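Local coordinates for protein fimbrium subunit Fim1C (Bacteroides vulgatus, PDB 4QB7) that probably forms part of the tip of fimbriae, the filamentous surface appendages that mediate cell adhesion and biofilm formation, at residues 201-206 against 215-220. Sequence-based numbering, arbitrary orientation.
Sequences TLYNKA and WEAISP. With SO4 (sulfate ion), chain Q.
The Tyr203 ring overlaps the Ala217 methyl obliquely: CB of Ala217 lies 3.7 Å from CZ of Tyr203. With CG anti to its own carbonyl carbon (chi1 -65°), the tyrosine reaches segment 215-220 and carries its hydroxyl to a sulfate, probably picked up during crystallisation. OH of Tyr203 donates to O4 of the sulfate at 2.6 Å, and O4 approaches the ring edge-on. N of Ala217 adds weak bonds, bent to O4 (121°) and nearly straight (169°) but long, 3.4 Å, to O2, so both segments touch one anion. A phenylalanine in place of Tyr203 would probably keep the overlap with Ala217 but leave sulfate O4 without its hydroxyl donor. A water above one face of the Tyr203 ring, displaced to its rim, joins the backbones, donating to O of Lys205 (2.7 Å) and accepting from N of Ile218 (3.1 Å). No direct hydrogen bond links the segments. CG2 of Ile218 packs 3.7 Å from CA of Ala206, whose CB lies 3.7 Å from CE3 of Trp215. O of Ala206 meets the indole edge-on, 3.5 Å from CZ3 of Trp215, and NE1 is spent on Val167 O. These contacts join the arms of the antiparallel hairpin 203-209/214-217 near the corner at Asn204 and Lys205; strand 123-127 pairs with 203-209 and receives Lys205, Trp215 and Ile218, while Tyr224 of strand 223-224 meets the Tyr203 ring.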
loop_
_atom_site.group_PDB
_atom_site.type_symbol
_atom_site.label_atom_id
_atom_site.label_comp_id
_atom_site.label_asym_id
_atom_site.label_seq_id
_atom_site.Cartn_x
_atom_site.Cartn_y
_atom_site.Cartn_z
ATOM N N THR A 201 1.138 17.411 2.614
ATOM C CA THR A 201 0.646 16.646 1.463
ATOM C C THR A 201 0.384 15.166 1.761
ATOM O O THR A 201 -0.689 14.680 1.437
ATOM C CB THR A 201 1.666 16.776 0.299
ATOM O OG1 THR A 201 1.896 18.159 0.024
ATOM C CG2 THR A 201 1.220 16.073 -0.971
ATOM N N LEU A 202 1.377 14.453 2.299
ATOM C CA LEU A 202 1.357 13.014 2.546
ATOM C C LEU A 202 1.057 12.687 4.003
ATOM O O LEU A 202 1.865 12.993 4.880
ATOM C CB LEU A 202 2.709 12.391 2.122
ATOM C CG LEU A 202 2.781 10.869 2.028
ATOM C CD1 LEU A 202 1.839 10.333 0.959
ATOM C CD2 LEU A 202 4.183 10.406 1.749
ATOM N N TYR A 203 -0.080 12.009 4.248
ATOM C CA TYR A 203 -0.465 11.608 5.595
ATOM C C TYR A 203 0.378 10.454 6.081
ATOM O O TYR A 203 0.668 9.529 5.302
ATOM C CB TYR A 203 -1.948 11.149 5.650
ATOM C CG TYR A 203 -3.002 12.191 5.354
ATOM C CD1 TYR A 203 -2.870 13.495 5.816
ATOM C CD2 TYR A 203 -4.181 11.850 4.692
ATOM C CE1 TYR A 203 -3.843 14.455 5.559
ATOM C CE2 TYR A 203 -5.160 12.809 4.419
ATOM C CZ TYR A 203 -4.982 14.110 4.856
ATOM O OH TYR A 203 -5.918 15.080 4.602
ATOM N N ASN A 204 0.699 10.451 7.385
ATOM C CA ASN A 204 1.355 9.291 7.974
ATOM C C ASN A 204 0.315 8.559 8.816
ATOM O O ASN A 204 0.474 7.384 9.104
ATOM C CB ASN A 204 2.602 9.657 8.769
ATOM C CG ASN A 204 2.318 10.362 10.046
ATOM O OD1 ASN A 204 1.531 11.296 10.101
ATOM N ND2 ASN A 204 2.891 9.860 11.112
ATOM N N LYS A 205 -0.773 9.264 9.175
ATOM C CA LYS A 205 -1.892 8.745 9.953
ATOM C C LYS A 205 -3.175 9.328 9.361
ATOM O O LYS A 205 -3.200 10.521 9.071
ATOM C CB LYS A 205 -1.715 9.095 11.443
ATOM C CG LYS A 205 -2.440 8.129 12.371
ATOM C CD LYS A 205 -2.411 8.577 13.835
ATOM C CE LYS A 205 -2.903 7.505 14.782
ATOM N NZ LYS A 205 -2.717 7.911 16.197
ATOM N N ALA A 206 -4.212 8.494 9.109
ATOM C CA ALA A 206 -5.464 8.967 8.491
ATOM C C ALA A 206 -6.663 8.028 8.769
ATOM O O ALA A 206 -6.475 6.887 9.221
ATOM C CB ALA A 206 -5.272 9.140 6.985
ATOM N N TRP A 215 -10.434 7.987 2.167
ATOM C CA TRP A 215 -9.563 8.446 3.236
ATOM C C TRP A 215 -9.811 9.917 3.534
ATOM O O TRP A 215 -10.026 10.731 2.622
ATOM C CB TRP A 215 -8.093 8.286 2.819
ATOM C CG TRP A 215 -7.604 6.879 2.780
ATOM C CD1 TRP A 215 -7.504 6.079 1.684
ATOM C CD2 TRP A 215 -7.118 6.108 3.891
ATOM N NE1 TRP A 215 -6.953 4.867 2.035
ATOM C CE2 TRP A 215 -6.720 4.854 3.386
ATOM C CE3 TRP A 215 -6.959 6.365 5.262
ATOM C CZ2 TRP A 215 -6.156 3.869 4.198
ATOM C CZ3 TRP A 215 -6.408 5.383 6.068
ATOM C CH2 TRP A 215 -6.022 4.151 5.539
ATOM N N GLU A 216 -9.720 10.267 4.806
ATOM C CA GLU A 216 -9.795 11.645 5.263
ATOM C C GLU A 216 -8.726 11.848 6.366
ATOM O O GLU A 216 -8.162 10.871 6.853
ATOM C CB GLU A 216 -11.210 12.017 5.701
ATOM C CG GLU A 216 -11.768 11.167 6.821
ATOM C CD GLU A 216 -12.977 11.769 7.502
ATOM O OE1 GLU A 216 -13.861 12.285 6.783
ATOM O OE2 GLU A 216 -13.035 11.743 8.753
ATOM N N ALA A 217 -8.412 13.103 6.719
ATOM C CA ALA A 217 -7.409 13.410 7.744
ATOM C C ALA A 217 -7.886 13.001 9.118
ATOM O O ALA A 217 -9.099 12.909 9.342
ATOM C CB ALA A 217 -7.103 14.896 7.744
ATOM N N ILE A 218 -6.940 12.811 10.062
ATOM C CA ILE A 218 -7.324 12.543 11.448
ATOM C C ILE A 218 -7.819 13.890 12.057
ATOM O O ILE A 218 -7.479 14.962 11.559
ATOM C CB ILE A 218 -6.259 11.811 12.317
ATOM C CG1 ILE A 218 -4.928 12.529 12.378
ATOM C CG2 ILE A 218 -6.096 10.370 11.901
ATOM C CD1 ILE A 218 -4.255 12.394 13.719
ATOM N N SER A 219 -8.704 13.811 13.046
ATOM C CA SER A 219 -9.295 14.979 13.707
ATOM C C SER A 219 -8.791 15.131 15.151
ATOM O O SER A 219 -8.548 14.123 15.824
ATOM C CB SER A 219 -10.817 14.880 13.697
ATOM O OG SER A 219 -11.339 15.418 12.493
ATOM N N PRO A 220 -8.617 16.371 15.657
ATOM C CA PRO A 220 -8.888 17.669 15.006
ATOM C C PRO A 220 -7.779 18.145 14.065
ATOM O O PRO A 220 -8.035 19.035 13.250
ATOM C CB PRO A 220 -9.023 18.622 16.199
ATOM C CG PRO A 220 -8.091 18.054 17.232
ATOM C CD PRO A 220 -8.162 16.552 17.054
HETATM S S SO4 Q . -9.468 15.421 3.934
HETATM O O1 SO4 Q . -9.132 16.499 2.989
HETATM O O2 SO4 Q . -9.646 15.956 5.293
HETATM O O3 SO4 Q . -10.709 14.772 3.496
HETATM O O4 SO4 Q . -8.387 14.442 3.915
HETATM O O HOH W 1 -4.098 13.005 8.834
#